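Local coordinates for mandelate racemase/muconate lactonizing protein (Paenibacillus sp., PDB 3V5C), which probably dehydrates galacturonate, as a magnesium-binding member of the enolase superfamily related to mandelate racemase and muconate lactonizing enzyme, at residues L229-A234 with N331-E336; V257-G262 with G277-L282. The protein carries 1 engineered substitution. One frame throughout, in Å; residues are numbered along the deposited sequence.

Contact 1: L229-A234 with N331-E336. Engineered in segment 229-234: Ala-234 (natural residue Glu).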
loop_
_atom_site.group_PDB
_atom_site.type_symbol
_atom_site.label_atom_id
_atom_site.label_comp_id
_atom_site.label_asym_id
_atom_site.label_seq_id
_atom_site.Cartn_x
_atom_site.Cartn_y
_atom_site.Cartn_z
ATOM N N LEU A 229 12.212 16.708 5.345
ATOM C CA LEU A 229 11.088 16.047 4.695
ATOM C C LEU A 229 11.665 14.955 3.819
ATOM O O LEU A 229 12.555 15.211 3.004
ATOM C CB LEU A 229 10.333 17.032 3.804
ATOM C CG LEU A 229 9.569 18.164 4.485
ATOM C CD1 LEU A 229 8.995 19.063 3.416
ATOM C CD2 LEU A 229 8.462 17.580 5.352
ATOM N N TYR A 230 11.145 13.745 3.970
ATOM C CA TYR A 230 11.651 12.609 3.221
ATOM C C TYR A 230 11.124 12.593 1.792
ATOM O O TYR A 230 11.896 12.449 0.849
ATOM C CB TYR A 230 11.321 11.304 3.944
ATOM C CG TYR A 230 11.985 10.100 3.320
ATOM C CD1 TYR A 230 13.355 9.921 3.417
ATOM C CD2 TYR A 230 11.251 9.159 2.629
ATOM C CE1 TYR A 230 13.971 8.836 2.834
ATOM C CE2 TYR A 230 11.858 8.068 2.045
ATOM C CZ TYR A 230 13.219 7.917 2.154
ATOM O OH TYR A 230 13.838 6.825 1.595
ATOM N N TRP A 231 9.802 12.681 1.629
ATOM C CA TRP A 231 9.256 12.873 0.290
ATOM C C TRP A 231 7.994 13.714 0.233
ATOM O O TRP A 231 7.301 13.919 1.250
ATOM C CB TRP A 231 9.057 11.534 -0.427
ATOM C CG TRP A 231 7.831 10.688 -0.119
ATOM C CD1 TRP A 231 6.517 11.083 -0.050
ATOM C CD2 TRP A 231 7.821 9.263 0.031
ATOM N NE1 TRP A 231 5.705 9.992 0.175
ATOM C CE2 TRP A 231 6.482 8.866 0.222
ATOM C CE3 TRP A 231 8.827 8.288 0.053
ATOM C CZ2 TRP A 231 6.116 7.522 0.452
ATOM C CZ3 TRP A 231 8.460 6.947 0.264
ATOM C CH2 TRP A 231 7.121 6.587 0.452
ATOM N N LEU A 232 7.758 14.224 -0.970
ATOM C CA LEU A 232 6.566 14.963 -1.338
ATOM C C LEU A 232 5.768 14.147 -2.335
ATOM O O LEU A 232 6.237 13.881 -3.447
ATOM C CB LEU A 232 6.982 16.278 -1.998
ATOM C CG LEU A 232 5.897 17.055 -2.745
ATOM C CD1 LEU A 232 4.899 17.624 -1.773
ATOM C CD2 LEU A 232 6.515 18.173 -3.576
ATOM N N GLU A 233 4.559 13.778 -1.942
ATOM C CA GLU A 233 3.698 12.905 -2.729
ATOM C C GLU A 233 2.510 13.676 -3.294
ATOM O O GLU A 233 1.848 14.460 -2.588
ATOM C CB GLU A 233 3.241 11.747 -1.825
ATOM C CG GLU A 233 2.011 10.978 -2.226
ATOM C CD GLU A 233 1.870 9.704 -1.393
ATOM O OE1 GLU A 233 2.782 9.433 -0.604
ATOM O OE2 GLU A 233 0.864 8.994 -1.556
ATOM N N ALA A 234 2.248 13.460 -4.584
ATOM C CA ALA A 234 1.040 13.991 -5.199
ATOM C C ALA A 234 0.850 15.486 -4.962
ATOM O O ALA A 234 -0.227 15.919 -4.580
ATOM C CB ALA A 234 -0.180 13.209 -4.733
ATOM N N ASN A 331 14.810 -1.751 -4.134
ATOM C CA ASN A 331 14.613 -0.395 -3.643
ATOM C C ASN A 331 13.205 -0.195 -3.059
ATOM O O ASN A 331 12.534 0.773 -3.355
ATOM C CB ASN A 331 14.880 0.619 -4.762
ATOM C CG ASN A 331 16.339 0.648 -5.208
ATOM O OD1 ASN A 331 17.243 0.268 -4.472
ATOM N ND2 ASN A 331 16.566 1.125 -6.430
ATOM N N PHE A 332 12.784 -1.110 -2.201
ATOM C CA PHE A 332 11.469 -1.029 -1.576
ATOM C C PHE A 332 11.581 -0.054 -0.412
ATOM O O PHE A 332 12.447 -0.210 0.461
ATOM C CB PHE A 332 11.039 -2.410 -1.044
ATOM C CG PHE A 332 9.650 -2.426 -0.503
ATOM C CD1 PHE A 332 9.409 -2.099 0.824
ATOM C CD2 PHE A 332 8.584 -2.752 -1.317
ATOM C CE1 PHE A 332 8.122 -2.093 1.319
ATOM C CE2 PHE A 332 7.295 -2.758 -0.820
ATOM C CZ PHE A 332 7.076 -2.438 0.509
ATOM N N GLU A 333 10.702 0.947 -0.396
ATOM C CA GLU A 333 10.776 2.015 0.596
ATOM C C GLU A 333 10.052 1.694 1.912
ATOM O O GLU A 333 10.685 1.612 2.967
ATOM C CB GLU A 333 10.218 3.314 -0.020
ATOM C CG GLU A 333 11.114 3.896 -1.085
ATOM C CD GLU A 333 12.332 4.567 -0.508
ATOM O OE1 GLU A 333 12.191 5.369 0.445
ATOM O OE2 GLU A 333 13.433 4.290 -1.002
ATOM N N PHE A 334 8.732 1.552 1.853
ATOM C CA PHE A 334 7.916 1.415 3.058
ATOM C C PHE A 334 6.632 0.664 2.768
ATOM O O PHE A 334 6.082 0.770 1.672
ATOM C CB PHE A 334 7.424 2.780 3.550
ATOM C CG PHE A 334 8.474 3.667 4.131
ATOM C CD1 PHE A 334 8.861 3.521 5.451
ATOM C CD2 PHE A 334 8.978 4.724 3.394
ATOM C CE1 PHE A 334 9.800 4.355 6.004
ATOM C CE2 PHE A 334 9.926 5.566 3.947
ATOM C CZ PHE A 334 10.328 5.386 5.257
ATOM N N VAL A 335 6.131 -0.040 3.774
ATOM C CA VAL A 335 4.743 -0.471 3.809
ATOM C C VAL A 335 3.881 0.717 4.297
ATOM O O VAL A 335 4.152 1.299 5.345
ATOM C CB VAL A 335 4.596 -1.673 4.762
ATOM C CG1 VAL A 335 3.125 -2.007 4.996
ATOM C CG2 VAL A 335 5.326 -2.878 4.188
ATOM N N GLU A 336 2.848 1.076 3.534
ATOM C CA GLU A 336 1.915 2.132 3.943
ATOM C C GLU A 336 0.908 1.541 4.935
ATOM O O GLU A 336 0.059 0.729 4.556
ATOM C CB GLU A 336 1.205 2.714 2.706
ATOM C CG GLU A 336 0.232 3.816 3.043
ATOM C CD GLU A 336 -0.224 4.637 1.856
ATOM O OE1 GLU A 336 0.007 4.230 0.694
ATOM O OE2 GLU A 336 -0.843 5.706 2.093
HETATM O O HOH W 1 1.152 5.856 -1.238
#

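Contact 2: V257-G262 with G277-L282. With MG (magnesium ion), chain E.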
loop_
_atom_site.group_PDB
_atom_site.type_symbol
_atom_site.label_atom_id
_atom_site.label_comp_id
_atom_site.label_asym_id
_atom_site.label_seq_id
_atom_site.Cartn_x
_atom_site.Cartn_y
_atom_site.Cartn_z
ATOM N N VAL A 257 14.513 16.461 -0.929
ATOM C CA VAL A 257 13.178 15.902 -0.770
ATOM C C VAL A 257 12.883 15.047 -2.002
ATOM O O VAL A 257 13.000 15.519 -3.136
ATOM C CB VAL A 257 12.151 17.033 -0.673
ATOM C CG1 VAL A 257 10.729 16.481 -0.570
ATOM C CG2 VAL A 257 12.469 17.935 0.527
ATOM N N LEU A 258 12.545 13.777 -1.803
ATOM C CA LEU A 258 12.206 12.932 -2.949
ATOM C C LEU A 258 10.822 13.283 -3.472
ATOM O O LEU A 258 9.962 13.731 -2.704
ATOM C CB LEU A 258 12.224 11.451 -2.556
ATOM C CG LEU A 258 13.571 10.954 -2.038
ATOM C CD1 LEU A 258 13.379 9.667 -1.255
ATOM C CD2 LEU A 258 14.552 10.762 -3.190
ATOM N N ILE A 259 10.616 13.091 -4.772
ATOM C CA ILE A 259 9.299 13.266 -5.386
ATOM C C ILE A 259 8.636 11.889 -5.576
ATOM O O ILE A 259 9.224 10.986 -6.200
ATOM C CB ILE A 259 9.418 13.985 -6.744
ATOM C CG1 ILE A 259 9.998 15.404 -6.554
ATOM C CG2 ILE A 259 8.053 14.025 -7.461
ATOM C CD1 ILE A 259 9.163 16.314 -5.693
ATOM N N ALA A 260 7.419 11.733 -5.052
ATOM C CA ALA A 260 6.705 10.459 -5.091
ATOM C C ALA A 260 5.373 10.632 -5.820
ATOM O O ALA A 260 4.663 11.623 -5.607
ATOM C CB ALA A 260 6.480 9.931 -3.660
ATOM N N ASP A 261 5.034 9.691 -6.704
ATOM C CA ASP A 261 3.773 9.803 -7.415
ATOM C C ASP A 261 3.421 8.441 -8.000
ATOM O O ASP A 261 4.224 7.519 -7.918
ATOM C CB ASP A 261 3.914 10.880 -8.516
ATOM C CG ASP A 261 2.627 11.640 -8.774
ATOM O OD1 ASP A 261 1.561 11.013 -8.705
ATOM O OD2 ASP A 261 2.690 12.856 -9.081
ATOM N N GLY A 262 2.212 8.305 -8.540
ATOM C CA GLY A 262 1.823 7.057 -9.182
ATOM C C GLY A 262 0.463 6.509 -8.805
ATOM O O GLY A 262 -0.040 5.625 -9.483
ATOM N N GLY A 277 14.518 11.352 -14.377
ATOM C CA GLY A 277 14.921 12.035 -13.163
ATOM C C GLY A 277 13.918 12.983 -12.533
ATOM O O GLY A 277 14.250 13.672 -11.577
ATOM N N ARG A 278 12.688 13.005 -13.043
ATOM C CA ARG A 278 11.696 13.967 -12.561
ATOM C C ARG A 278 10.895 13.454 -11.360
ATOM O O ARG A 278 10.290 14.258 -10.630
ATOM C CB ARG A 278 10.730 14.371 -13.688
ATOM C CG ARG A 278 11.329 15.283 -14.779
ATOM C CD ARG A 278 12.276 14.507 -15.675
ATOM N NE ARG A 278 12.535 15.170 -16.953
ATOM C CZ ARG A 278 13.594 15.934 -17.207
ATOM N NH1 ARG A 278 14.495 16.188 -16.263
ATOM N NH2 ARG A 278 13.746 16.465 -18.417
ATOM N N VAL A 279 10.906 12.134 -11.153
ATOM C CA VAL A 279 10.132 11.491 -10.088
ATOM C C VAL A 279 10.997 10.369 -9.516
ATOM O O VAL A 279 11.670 9.667 -10.273
ATOM C CB VAL A 279 8.787 10.918 -10.623
ATOM C CG1 VAL A 279 8.085 10.082 -9.562
ATOM C CG2 VAL A 279 7.864 12.044 -11.134
ATOM N N ASP A 280 11.028 10.229 -8.187
ATOM C CA ASP A 280 11.960 9.308 -7.533
ATOM C C ASP A 280 11.324 8.027 -7.009
ATOM O O ASP A 280 11.969 6.987 -6.966
ATOM C CB ASP A 280 12.632 10.017 -6.359
ATOM C CG ASP A 280 13.308 11.291 -6.789
ATOM O OD1 ASP A 280 14.188 11.224 -7.678
ATOM O OD2 ASP A 280 12.937 12.357 -6.275
ATOM N N VAL A 281 10.060 8.118 -6.595
ATOM C CA VAL A 281 9.384 7.045 -5.891
ATOM C C VAL A 281 8.059 6.798 -6.587
ATOM O O VAL A 281 7.285 7.728 -6.796
ATOM C CB VAL A 281 9.072 7.460 -4.438
ATOM C CG1 VAL A 281 8.305 6.363 -3.724
ATOM C CG2 VAL A 281 10.356 7.796 -3.677
ATOM N N LEU A 282 7.819 5.553 -6.971
ATOM C CA LEU A 282 6.604 5.193 -7.711
ATOM C C LEU A 282 5.613 4.487 -6.801
ATOM O O LEU A 282 5.988 3.598 -6.026
ATOM C CB LEU A 282 6.934 4.301 -8.904
ATOM C CG LEU A 282 7.563 4.978 -10.129
ATOM C CD1 LEU A 282 6.673 6.121 -10.639
ATOM C CD2 LEU A 282 8.970 5.469 -9.836
HETATM MG MG MG E . -0.334 11.419 -9.291
HETATM O O HOH W 2 -0.081 13.432 -8.669
HETATM O O HOH W 3 -0.474 9.413 -10.094
HETATM O O HOH W 4 -2.392 11.847 -9.802
HETATM O O HOH W 5 -0.903 10.660 -7.394
#

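Contact 1: L229-A234 with N331-E336
Tyr-230 and Glu-333 meet through a very short hydrogen bond, the hydroxyl OH giving its proton to OE1 at 2.5 Å. The carboxylate arrives at the edge of the phenol ring and is nearly coplanar with it, the two planes 22° apart. Glu-333 gets there by bending at its second torsion (chi2 -75°), and its other oxygen, OE2, is salt-bridged to Arg-307. Beside this bond Phe-334 turns its edge to the face of Tyr-230 in an offset edge-to-face pair, planes at 88°, with CE2 of Phe-334 3.7 Å from CE2 of Tyr-230. The same phenyl edge reaches Trp-231, where CD2 of Phe-334 sits 3.9 Å from CZ3 of the indole.

This aromatic cluster lies inside the enolase-type TIM barrel, where side chains from around the start of strand 231-233 and from just before strand 335-337 meet. They bridge a wide gap between backbones: the nearest CA atoms, those of Tyr-230 and Glu-333, are 10.9 Å apart. Further along, Trp-231 NE1 donates to Glu-233 OE1 (3.1 Å), which limits rotation of the indole. Glu-233 OE2 and Glu-336 OE1 each accept a hydrogen bond from one water, and Lys-168 forms salt bridges to both carboxylates.

Contact 2: V257-G262 with G277-L282
The carbonyl oxygen of Ile-259 is gripped by two successive backbone amides: Asp-280 N donates to Ile-259 O at 2.8 Å, lying in the carbonyl plane, and Val-281 N donates to the same oxygen at 3.0 Å from 18° off that plane. Asp-280 then returns the bond with its side chain. Its CG stands beside its own backbone N (chi1 -55°), which brings OD2 to Ile-259 N at 2.9 Å, almost straight at 174° and through the anti lone pair. Both polar backbone atoms of Ile-259 are thus bonded to Asp-280, whose OD1 makes a salt bridge to Lys-247 on helix 240-253. CD2 of Leu-258 rests against CB of Asp-280, the two side chains crossing at about a right angle.

Strands 258-261 and 281-282 are parallel neighbours in the TIM barrel, joined through helix 270-275 as a beta-alpha-beta unit. Beyond the doubly bonded carbonyl, Asp-261 N donates to Val-281 O (3.0 Å). On one face of the sheet Ala-260 CB packs on Val-281 CB at 3.7 Å. CG1 of Val-279 lies against Ile-259 O, and Val-279 also touches Leu-270 and Ala-274 of the intervening helix.

At its C-terminal end strand 258-261 carries Asp-261 to a magnesium ion, bound by OD1 at 2.0 Å. Glu-238 and four waters complete the six ligands. The anti lone pair of OD1 also accepts from Gly-262 N, while OD2 is hydrogen-bonded to Tyr-243 OH and probably to a metal-bound water, so both carboxylate oxygens are held and the group's rotation is restricted.

Running from the N terminus, the chain first passes through 229-234, then 257-262 and 277-282, and reaches 331-336 last. Contact 2 closes a short excursion of 14 residues, which includes helix 270-275; it is nested inside the much longer loop of 96 residues that contact 1 closes. The two meet directly because strands 231-233 and 258-261 are neighbours in the barrel sheet: Leu-232 N lies 2.8 Å from Leu-258 O, a probable hydrogen bond. Contact 2 ties consecutive strands along the barrel wall, whereas contact 1 spans the interior to strand 335-337. Their centres are about 9 Å apart.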